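Local coordinates for protein MIP07328p (Drosophila melanogaster, PDB 6FKK) that probably acts as an axon guidance cue, a membrane-bound semaphorin that binds semaphorin receptors through its extracellular part and repels growing axons, at residues D14-H19 and S469-P474; L9-D14 and E440-P445; L31-E36 and E452-T457. One frame throughout, in Å; residues are numbered along the deposited sequence.

How the contacts relate
Near the N terminus, contact 2 closes a long loop by bringing residues 9-14 against 440-445, at the end of strand 432-442, the outermost of its blade. D14 belongs to contact 1 too, where 14-19 lies along 469-474 and supplies the outer strand of the last blade, the closure characteristic of beta-propellers. Contact 3, between 31-36 and 452-457, falls within the long loop that contact 1 closes and joins the innermost strands of the first and last blades. Contact 2 crosses the other two along the chain. V443 packs on V471 and V473, and L444 on V471, making contacts 1 and 2 continuous, while contact 3 stays about 7 Å from either at its nearest atoms.

Contact 1 of 3, residues D14-H19 and S469-P474; sequences DKVLAH and SLVSVP
The chain at L17 and A18 runs antiparallel to S472 and bulges there, two residues facing one, a classic beta bulge. S472 O accepts a bond from L17 N at 2.7 Å and a weak one from A18 N; in return S472 N gives a nearly straight bond to A18 O at 2.8 Å. The small side chains of A18 and S472 share one face, CB against CB at 4.1 Å, and S472 OG is hydrogen-bonded to S461 OG. V16 turns CG1 anti to its backbone N (chi1 170°) and meets V471 CG1 at 3.9 Å, the two branched side chains crossing at about a right angle. L17 brings CG to P474 CD, also 3.9 Å away; proline suits this place because it has no N-H to satisfy where regular pairing with 14-19 has ended. Before the bulge, D14 lays its carboxylate against V473, D14 OD2 lying 3.5 Å from V473 CB, while D14 OD1 takes a weak bond from K15 N. Strand 18-21 thus becomes the outer edge of a four-stranded blade, with 469-474 next to it, then 461-465, and 452-456 innermost, the N-terminal strand completing the last blade of the sema beta-propeller.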
loop_
_atom_site.group_PDB
_atom_site.type_symbol
_atom_site.label_atom_id
_atom_site.label_comp_id
_atom_site.label_asym_id
_atom_site.label_seq_id
_atom_site.Cartn_x
_atom_site.Cartn_y
_atom_site.Cartn_z
ATOM N N ASP A 14 22.612 1.336 8.610
ATOM C CA ASP A 14 22.292 -0.071 8.802
ATOM C C ASP A 14 23.261 -0.954 8.022
ATOM O O ASP A 14 23.819 -0.552 6.996
ATOM C CB ASP A 14 20.850 -0.354 8.373
ATOM C CG ASP A 14 20.302 -1.640 8.970
ATOM O OD1 ASP A 14 21.081 -2.383 9.604
ATOM O OD2 ASP A 14 19.090 -1.903 8.811
ATOM N N LYS A 15 23.459 -2.171 8.524
ATOM C CA LYS A 15 24.386 -3.129 7.921
ATOM C C LYS A 15 23.778 -3.669 6.633
ATOM O O LYS A 15 22.918 -4.551 6.659
ATOM C CB LYS A 15 24.691 -4.256 8.903
ATOM C CG LYS A 15 25.683 -5.287 8.387
ATOM C CD LYS A 15 27.065 -4.684 8.197
ATOM C CE LYS A 15 28.059 -5.727 7.712
ATOM N NZ LYS A 15 29.421 -5.154 7.522
ATOM N N VAL A 16 24.229 -3.143 5.495
ATOM C CA VAL A 16 23.713 -3.576 4.200
ATOM C C VAL A 16 24.228 -4.977 3.899
ATOM O O VAL A 16 25.441 -5.220 3.885
ATOM C CB VAL A 16 24.107 -2.589 3.094
ATOM C CG1 VAL A 16 23.786 -3.171 1.724
ATOM C CG2 VAL A 16 23.394 -1.263 3.294
ATOM N N LEU A 17 23.305 -5.905 3.651
ATOM C CA LEU A 17 23.663 -7.285 3.343
ATOM C C LEU A 17 23.944 -7.483 1.856
ATOM O O LEU A 17 24.988 -8.027 1.485
ATOM C CB LEU A 17 22.550 -8.232 3.804
ATOM C CG LEU A 17 22.223 -8.227 5.300
ATOM C CD1 LEU A 17 21.181 -9.289 5.630
ATOM C CD2 LEU A 17 23.482 -8.425 6.132
ATOM N N ALA A 18 23.025 -7.049 0.995
ATOM C CA ALA A 18 23.198 -7.194 -0.442
ATOM C C ALA A 18 22.574 -5.995 -1.140
ATOM O O ALA A 18 21.761 -5.271 -0.561
ATOM C CB ALA A 18 22.581 -8.502 -0.954
ATOM N N HIS A 19 22.964 -5.794 -2.396
ATOM C CA HIS A 19 22.461 -4.672 -3.175
ATOM C C HIS A 19 22.335 -5.083 -4.634
ATOM O O HIS A 19 23.189 -5.801 -5.162
ATOM C CB HIS A 19 23.376 -3.448 -3.039
ATOM C CG HIS A 19 24.782 -3.692 -3.488
ATOM N ND1 HIS A 19 25.216 -3.403 -4.763
ATOM C CD2 HIS A 19 25.851 -4.206 -2.833
ATOM C CE1 HIS A 19 26.493 -3.722 -4.874
ATOM N NE2 HIS A 19 26.902 -4.212 -3.717
ATOM N N SER A 469 17.507 0.888 -7.332
ATOM C CA SER A 469 18.276 -0.056 -6.531
ATOM C C SER A 469 17.354 -0.857 -5.625
ATOM O O SER A 469 16.292 -0.383 -5.213
ATOM C CB SER A 469 19.336 0.660 -5.686
ATOM O OG SER A 469 18.731 1.481 -4.701
ATOM N N LEU A 470 17.779 -2.085 -5.333
ATOM C CA LEU A 470 17.233 -2.894 -4.252
ATOM C C LEU A 470 18.339 -3.109 -3.232
ATOM O O LEU A 470 19.457 -3.484 -3.600
ATOM C CB LEU A 470 16.717 -4.247 -4.751
ATOM C CG LEU A 470 15.779 -4.316 -5.954
ATOM C CD1 LEU A 470 15.293 -5.743 -6.139
ATOM C CD2 LEU A 470 14.610 -3.365 -5.791
ATOM N N VAL A 471 18.036 -2.867 -1.961
ATOM C CA VAL A 471 19.011 -3.007 -0.887
ATOM C C VAL A 471 18.439 -3.943 0.167
ATOM O O VAL A 471 17.292 -3.775 0.594
ATOM C CB VAL A 471 19.379 -1.646 -0.267
ATOM C CG1 VAL A 471 20.250 -1.840 0.964
ATOM C CG2 VAL A 471 20.093 -0.780 -1.291
ATOM N N SER A 472 19.236 -4.922 0.583
ATOM C CA SER A 472 18.826 -5.909 1.572
ATOM C C SER A 472 19.476 -5.581 2.911
ATOM O O SER A 472 20.704 -5.528 3.012
ATOM C CB SER A 472 19.210 -7.315 1.118
ATOM O OG SER A 472 18.820 -8.286 2.072
ATOM N N VAL A 473 18.653 -5.359 3.932
ATOM C CA VAL A 473 19.136 -5.142 5.295
ATOM C C VAL A 473 18.444 -6.154 6.200
ATOM O O VAL A 473 17.358 -6.646 5.857
ATOM C CB VAL A 473 18.885 -3.697 5.757
ATOM C CG1 VAL A 473 19.594 -2.715 4.829
ATOM C CG2 VAL A 473 17.394 -3.404 5.819
ATOM N N PRO A 474 19.028 -6.514 7.345
ATOM C CA PRO A 474 18.410 -7.549 8.185
ATOM C C PRO A 474 17.038 -7.128 8.699
ATOM O O PRO A 474 16.839 -5.995 9.146
ATOM C CB PRO A 474 19.414 -7.726 9.329
ATOM C CG PRO A 474 20.205 -6.465 9.357
ATOM C CD PRO A 474 20.305 -6.053 7.913
#

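Contact 2 of 3, residues L9-D14 and E440-P445; sequences LQTKQD and EMQVLP
Q13 and Q442 form a single backbone bridge between the N-terminal loop and the outer strand, 432-442, of the sema beta-propeller blade that precedes the last one. Q442 N donates to K12 O at 3.0 Å and Q442 O receives D14 N at 2.8 Å, a pairing that does not extend into a regular sheet. Q13 starts out pointing away from 440-445 and then curls back. Its CB lies 4.0 Å from Q442 O, CG comes closer to the same oxygen, and Q13 CD closer still, at 3.2 Å. With CG anti to the backbone N and the chain bent at chi2 (86°), the amide lies beside the Q442 carbonyl: Q13 OE1 is 3.6 Å from Q442 CG, while NE2, near Q442 O but too poorly angled to bond it, reaches V443 O at 2.8 Å in a weak, strongly bent bond. A long, flexible amide suits this exposed place, since it can turn back to a backbone carbonyl. K12, bent at its far end, brings NZ beside CG and CE of M441, whose long, unbranched, polarisable thioether can lie between that ammonium and the D14 carboxylate, M441 SD being 3.7 Å from D14 CG. On the Q442 side chain, OE1 is held by K414 NZ, which also bonds T11 OG1, and NE2 bonds D412 O. A leucine in place of Q442 would probably leave K414 short of one acceptor and D412 O and L444 O without their amide donor. That donor's other bond, Q442 NE2 to L444 O at 2.9 Å, lies almost in the Q442 amide plane but arrives above the carbonyl plane.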
loop_
_atom_site.group_PDB
_atom_site.type_symbol
_atom_site.label_atom_id
_atom_site.label_comp_id
_atom_site.label_asym_id
_atom_site.label_seq_id
_atom_site.Cartn_x
_atom_site.Cartn_y
_atom_site.Cartn_z
ATOM N N LEU A 9 26.790 11.880 10.790
ATOM C CA LEU A 9 26.418 10.590 11.359
ATOM C C LEU A 9 25.541 10.786 12.594
ATOM O O LEU A 9 25.886 10.352 13.694
ATOM C CB LEU A 9 27.670 9.776 11.707
ATOM C CG LEU A 9 27.502 8.289 12.045
ATOM C CD1 LEU A 9 26.850 7.538 10.895
ATOM C CD2 LEU A 9 28.844 7.669 12.405
ATOM N N GLN A 10 24.404 11.460 12.410
ATOM C CA GLN A 10 23.460 11.617 13.509
ATOM C C GLN A 10 22.644 10.348 13.716
ATOM O O GLN A 10 22.330 9.985 14.855
ATOM C CB GLN A 10 22.546 12.817 13.253
ATOM C CG GLN A 10 21.635 13.185 14.421
ATOM C CD GLN A 10 22.357 13.918 15.543
ATOM O OE1 GLN A 10 23.577 13.825 15.686
ATOM N NE2 GLN A 10 21.600 14.660 16.344
ATOM N N THR A 11 22.296 9.666 12.630
ATOM C CA THR A 11 21.658 8.358 12.683
ATOM C C THR A 11 22.621 7.313 12.138
ATOM O O THR A 11 23.322 7.557 11.150
ATOM C CB THR A 11 20.355 8.338 11.879
ATOM O OG1 THR A 11 20.621 8.721 10.523
ATOM C CG2 THR A 11 19.338 9.295 12.484
ATOM N N LYS A 12 22.656 6.154 12.786
ATOM C CA LYS A 12 23.587 5.108 12.386
ATOM C C LYS A 12 23.135 4.444 11.091
ATOM O O LYS A 12 21.937 4.276 10.843
ATOM C CB LYS A 12 23.725 4.069 13.498
ATOM C CG LYS A 12 22.409 3.667 14.142
ATOM C CD LYS A 12 22.611 2.551 15.155
ATOM C CE LYS A 12 21.379 2.370 16.028
ATOM N NZ LYS A 12 20.139 2.212 15.221
ATOM N N GLN A 13 24.109 4.068 10.263
ATOM C CA GLN A 13 23.833 3.396 8.999
ATOM C C GLN A 13 23.641 1.903 9.233
ATOM O O GLN A 13 24.418 1.274 9.959
ATOM C CB GLN A 13 24.976 3.633 8.010
ATOM C CG GLN A 13 24.824 2.902 6.682
ATOM C CD GLN A 13 23.998 3.676 5.671
ATOM O OE1 GLN A 13 24.023 4.908 5.643
ATOM N NE2 GLN A 13 23.262 2.956 4.831
ATOM N N ASP A 14 22.612 1.336 8.610
ATOM C CA ASP A 14 22.292 -0.071 8.802
ATOM C C ASP A 14 23.261 -0.954 8.022
ATOM O O ASP A 14 23.819 -0.552 6.996
ATOM C CB ASP A 14 20.850 -0.354 8.373
ATOM C CG ASP A 14 20.302 -1.640 8.970
ATOM O OD1 ASP A 14 21.081 -2.383 9.604
ATOM O OD2 ASP A 14 19.090 -1.903 8.811
ATOM N N GLU A 440 15.598 3.282 14.217
ATOM C CA GLU A 440 15.501 4.149 13.046
ATOM C C GLU A 440 16.908 4.312 12.489
ATOM O O GLU A 440 17.728 5.029 13.070
ATOM C CB GLU A 440 14.888 5.507 13.389
ATOM C CG GLU A 440 14.677 6.402 12.173
ATOM C CD GLU A 440 14.072 7.752 12.520
ATOM O OE1 GLU A 440 14.836 8.687 12.843
ATOM O OE2 GLU A 440 12.830 7.875 12.470
ATOM N N MET A 441 17.189 3.644 11.375
ATOM C CA MET A 441 18.526 3.614 10.805
ATOM C C MET A 441 18.505 4.105 9.366
ATOM O O MET A 441 17.505 3.964 8.654
ATOM C CB MET A 441 19.120 2.202 10.852
ATOM C CG MET A 441 18.993 1.515 12.199
ATOM S SD MET A 441 20.028 0.043 12.293
ATOM C CE MET A 441 19.426 -0.714 13.800
ATOM N N GLN A 442 19.625 4.684 8.945
ATOM C CA GLN A 442 19.809 5.083 7.557
ATOM C C GLN A 442 20.166 3.851 6.734
ATOM O O GLN A 442 21.141 3.156 7.040
ATOM C CB GLN A 442 20.901 6.143 7.450
ATOM C CG GLN A 442 21.022 6.772 6.076
ATOM C CD GLN A 442 19.888 7.729 5.779
ATOM O OE1 GLN A 442 19.472 8.502 6.642
ATOM N NE2 GLN A 442 19.376 7.681 4.555
ATOM N N VAL A 443 19.379 3.574 5.699
ATOM C CA VAL A 443 19.585 2.420 4.833
ATOM C C VAL A 443 20.127 2.838 3.470
ATOM O O VAL A 443 21.159 2.338 3.022
ATOM C CB VAL A 443 18.284 1.602 4.681
ATOM C CG1 VAL A 443 18.451 0.550 3.598
ATOM C CG2 VAL A 443 17.911 0.957 6.003
ATOM N N LEU A 444 19.439 3.745 2.799
ATOM C CA LEU A 444 19.853 4.243 1.496
ATOM C C LEU A 444 20.742 5.464 1.666
ATOM O O LEU A 444 20.850 6.024 2.760
ATOM C CB LEU A 444 18.618 4.575 0.663
ATOM C CG LEU A 444 17.665 3.425 0.334
ATOM C CD1 LEU A 444 16.586 3.891 -0.632
ATOM C CD2 LEU A 444 18.431 2.245 -0.238
ATOM N N PRO A 445 21.424 5.893 0.601
ATOM C CA PRO A 445 22.116 7.187 0.648
ATOM C C PRO A 445 21.166 8.297 1.076
ATOM O O PRO A 445 19.979 8.285 0.747
ATOM C CB PRO A 445 22.603 7.378 -0.792
ATOM C CG PRO A 445 22.818 5.991 -1.280
ATOM C CD PRO A 445 21.747 5.147 -0.632
#

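Contact 3 of 3, residues L31-E36 and E452-T457; sequences LDHNDE and ELVIST
H33 sets its ring carbon CG between the backbone N and the carbonyl carbon (chi1 74°), which swings the imidazole toward V454, and S456 holds OG anti to its own backbone N (chi1 176°), which presents the hydroxyl to D35. These two rotations set up much of the contact; no backbone-to-backbone hydrogen bond joins 31-36 and 452-457. V454 approaches H33 from the opposite direction and rests CG1 over one face of the ring, 3.8 Å from the centroid and 27° off the normal, a CH-pi contact. V454 CG1 is shifted toward the rim over the CG-ND1 side, 3.5 Å from H33 ND1. Valine, beta-branched and at home in a strand, brings a methyl close to the backbone onto the ring. Further along, S456 OG donates to D35 O at 2.7 Å, meeting the carbonyl from its side and not end-on; serine's short hydroxyl suits a carbonyl this near. The D35 carboxylate reaches the end of strand 452-456: OD1 takes a weak bond from T457 N at 3.4 Å, and D35 OD2 is near T457 OG1, at 3.5 Å, without bonding it. Just before it, N34 OD1 accepts E36 N at 3.2 Å, an Asx turn that shapes the bend carrying D35, and the same oxygen also takes F37 N. Strands 29-33 and 452-456 are the innermost strands of adjacent propeller blades, the first and the last, and E452 OE1 adds a further link to I30 N. The chemistry is light: one sound hydrogen bond, one weak one and a methyl over a ring, with no salt bridge between the two segments. It implies that here the two strands are joined by side-chain-to-side-chain and side-chain-to-backbone contacts, while each keeps its backbone pairing within its own sheet.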
loop_
_atom_site.group_PDB
_atom_site.type_symbol
_atom_site.label_atom_id
_atom_site.label_comp_id
_atom_site.label_asym_id
_atom_site.label_seq_id
_atom_site.Cartn_x
_atom_site.Cartn_y
_atom_site.Cartn_z
ATOM N N LEU A 31 6.640 -5.967 -8.918
ATOM C CA LEU A 31 5.444 -6.510 -9.549
ATOM C C LEU A 31 4.912 -7.765 -8.877
ATOM O O LEU A 31 3.698 -7.979 -8.875
ATOM C CB LEU A 31 5.718 -6.813 -11.027
ATOM C CG LEU A 31 6.161 -5.614 -11.869
ATOM C CD1 LEU A 31 6.300 -5.997 -13.335
ATOM C CD2 LEU A 31 5.190 -4.456 -11.704
ATOM N N ASP A 32 5.783 -8.595 -8.308
ATOM C CA ASP A 32 5.362 -9.794 -7.598
ATOM C C ASP A 32 6.503 -10.238 -6.695
ATOM O O ASP A 32 7.673 -10.106 -7.061
ATOM C CB ASP A 32 4.976 -10.919 -8.568
ATOM C CG ASP A 32 4.358 -12.113 -7.863
ATOM O OD1 ASP A 32 3.216 -11.987 -7.370
ATOM O OD2 ASP A 32 5.014 -13.176 -7.804
ATOM N N HIS A 33 6.159 -10.760 -5.519
ATOM C CA HIS A 33 7.182 -11.145 -4.560
ATOM C C HIS A 33 6.669 -12.265 -3.668
ATOM O O HIS A 33 5.477 -12.339 -3.353
ATOM C CB HIS A 33 7.621 -9.953 -3.699
ATOM C CG HIS A 33 6.612 -9.547 -2.668
ATOM N ND1 HIS A 33 6.543 -10.135 -1.423
ATOM C CD2 HIS A 33 5.631 -8.614 -2.698
ATOM C CE1 HIS A 33 5.564 -9.581 -0.731
ATOM N NE2 HIS A 33 4.995 -8.655 -1.481
ATOM N N ASN A 34 7.590 -13.140 -3.277
ATOM C CA ASN A 34 7.375 -14.110 -2.212
ATOM C C ASN A 34 8.660 -14.174 -1.390
ATOM O O ASN A 34 9.576 -13.367 -1.576
ATOM C CB ASN A 34 6.953 -15.476 -2.774
ATOM C CG ASN A 34 7.844 -15.948 -3.907
ATOM O OD1 ASN A 34 8.974 -16.382 -3.686
ATOM N ND2 ASN A 34 7.329 -15.878 -5.129
ATOM N N ASP A 35 8.736 -15.143 -0.479
ATOM C CA ASP A 35 9.858 -15.214 0.453
ATOM C C ASP A 35 11.189 -15.526 -0.220
ATOM O O ASP A 35 12.232 -15.380 0.427
ATOM C CB ASP A 35 9.579 -16.260 1.533
ATOM C CG ASP A 35 9.005 -15.654 2.800
ATOM O OD1 ASP A 35 8.881 -14.413 2.866
ATOM O OD2 ASP A 35 8.681 -16.420 3.731
ATOM N N GLU A 36 11.192 -15.941 -1.484
ATOM C CA GLU A 36 12.421 -16.376 -2.136
ATOM C C GLU A 36 12.756 -15.623 -3.414
ATOM O O GLU A 36 13.939 -15.418 -3.692
ATOM C CB GLU A 36 12.349 -17.880 -2.447
ATOM C CG GLU A 36 12.215 -18.751 -1.208
ATOM C CD GLU A 36 12.014 -20.215 -1.542
ATOM O OE1 GLU A 36 11.849 -20.537 -2.736
ATOM O OE2 GLU A 36 12.020 -21.044 -0.607
ATOM N N GLU A 452 9.356 1.322 -1.990
ATOM C CA GLU A 452 8.616 0.164 -1.509
ATOM C C GLU A 452 9.452 -0.595 -0.487
ATOM O O GLU A 452 10.665 -0.397 -0.372
ATOM C CB GLU A 452 8.222 -0.771 -2.661
ATOM C CG GLU A 452 7.051 -0.281 -3.498
ATOM C CD GLU A 452 6.963 -0.985 -4.838
ATOM O OE1 GLU A 452 8.026 -1.260 -5.432
ATOM O OE2 GLU A 452 5.835 -1.265 -5.295
ATOM N N LEU A 453 8.782 -1.474 0.257
ATOM C CA LEU A 453 9.426 -2.352 1.227
ATOM C C LEU A 453 8.864 -3.755 1.070
ATOM O O LEU A 453 7.643 -3.938 1.043
ATOM C CB LEU A 453 9.211 -1.860 2.663
ATOM C CG LEU A 453 9.885 -0.549 3.069
ATOM C CD1 LEU A 453 9.611 -0.240 4.533
ATOM C CD2 LEU A 453 11.379 -0.612 2.800
ATOM N N VAL A 454 9.754 -4.739 0.967
ATOM C CA VAL A 454 9.384 -6.140 0.815
ATOM C C VAL A 454 10.009 -6.921 1.959
ATOM O O VAL A 454 11.192 -6.736 2.271
ATOM C CB VAL A 454 9.834 -6.706 -0.544
ATOM C CG1 VAL A 454 9.299 -8.119 -0.735
ATOM C CG2 VAL A 454 9.377 -5.797 -1.670
ATOM N N ILE A 455 9.221 -7.797 2.576
ATOM C CA ILE A 455 9.639 -8.537 3.758
ATOM C C ILE A 455 9.718 -10.016 3.411
ATOM O O ILE A 455 8.744 -10.601 2.922
ATOM C CB ILE A 455 8.679 -8.307 4.935
ATOM C CG1 ILE A 455 8.904 -6.920 5.544
ATOM C CG2 ILE A 455 8.845 -9.397 5.979
ATOM C CD1 ILE A 455 8.073 -6.664 6.781
ATOM N N SER A 456 10.877 -10.617 3.672
ATOM C CA SER A 456 11.076 -12.063 3.582
ATOM C C SER A 456 11.412 -12.554 4.986
ATOM O O SER A 456 12.543 -12.387 5.455
ATOM C CB SER A 456 12.178 -12.414 2.589
ATOM O OG SER A 456 12.413 -13.813 2.577
ATOM N N THR A 457 10.431 -13.159 5.656
ATOM C CA THR A 457 10.630 -13.561 7.044
ATOM C C THR A 457 11.562 -14.760 7.152
ATOM O O THR A 457 12.371 -14.841 8.084
ATOM C CB THR A 457 9.285 -13.872 7.698
ATOM O OG1 THR A 457 8.550 -14.787 6.875
ATOM C CG2 THR A 457 8.481 -12.598 7.880
#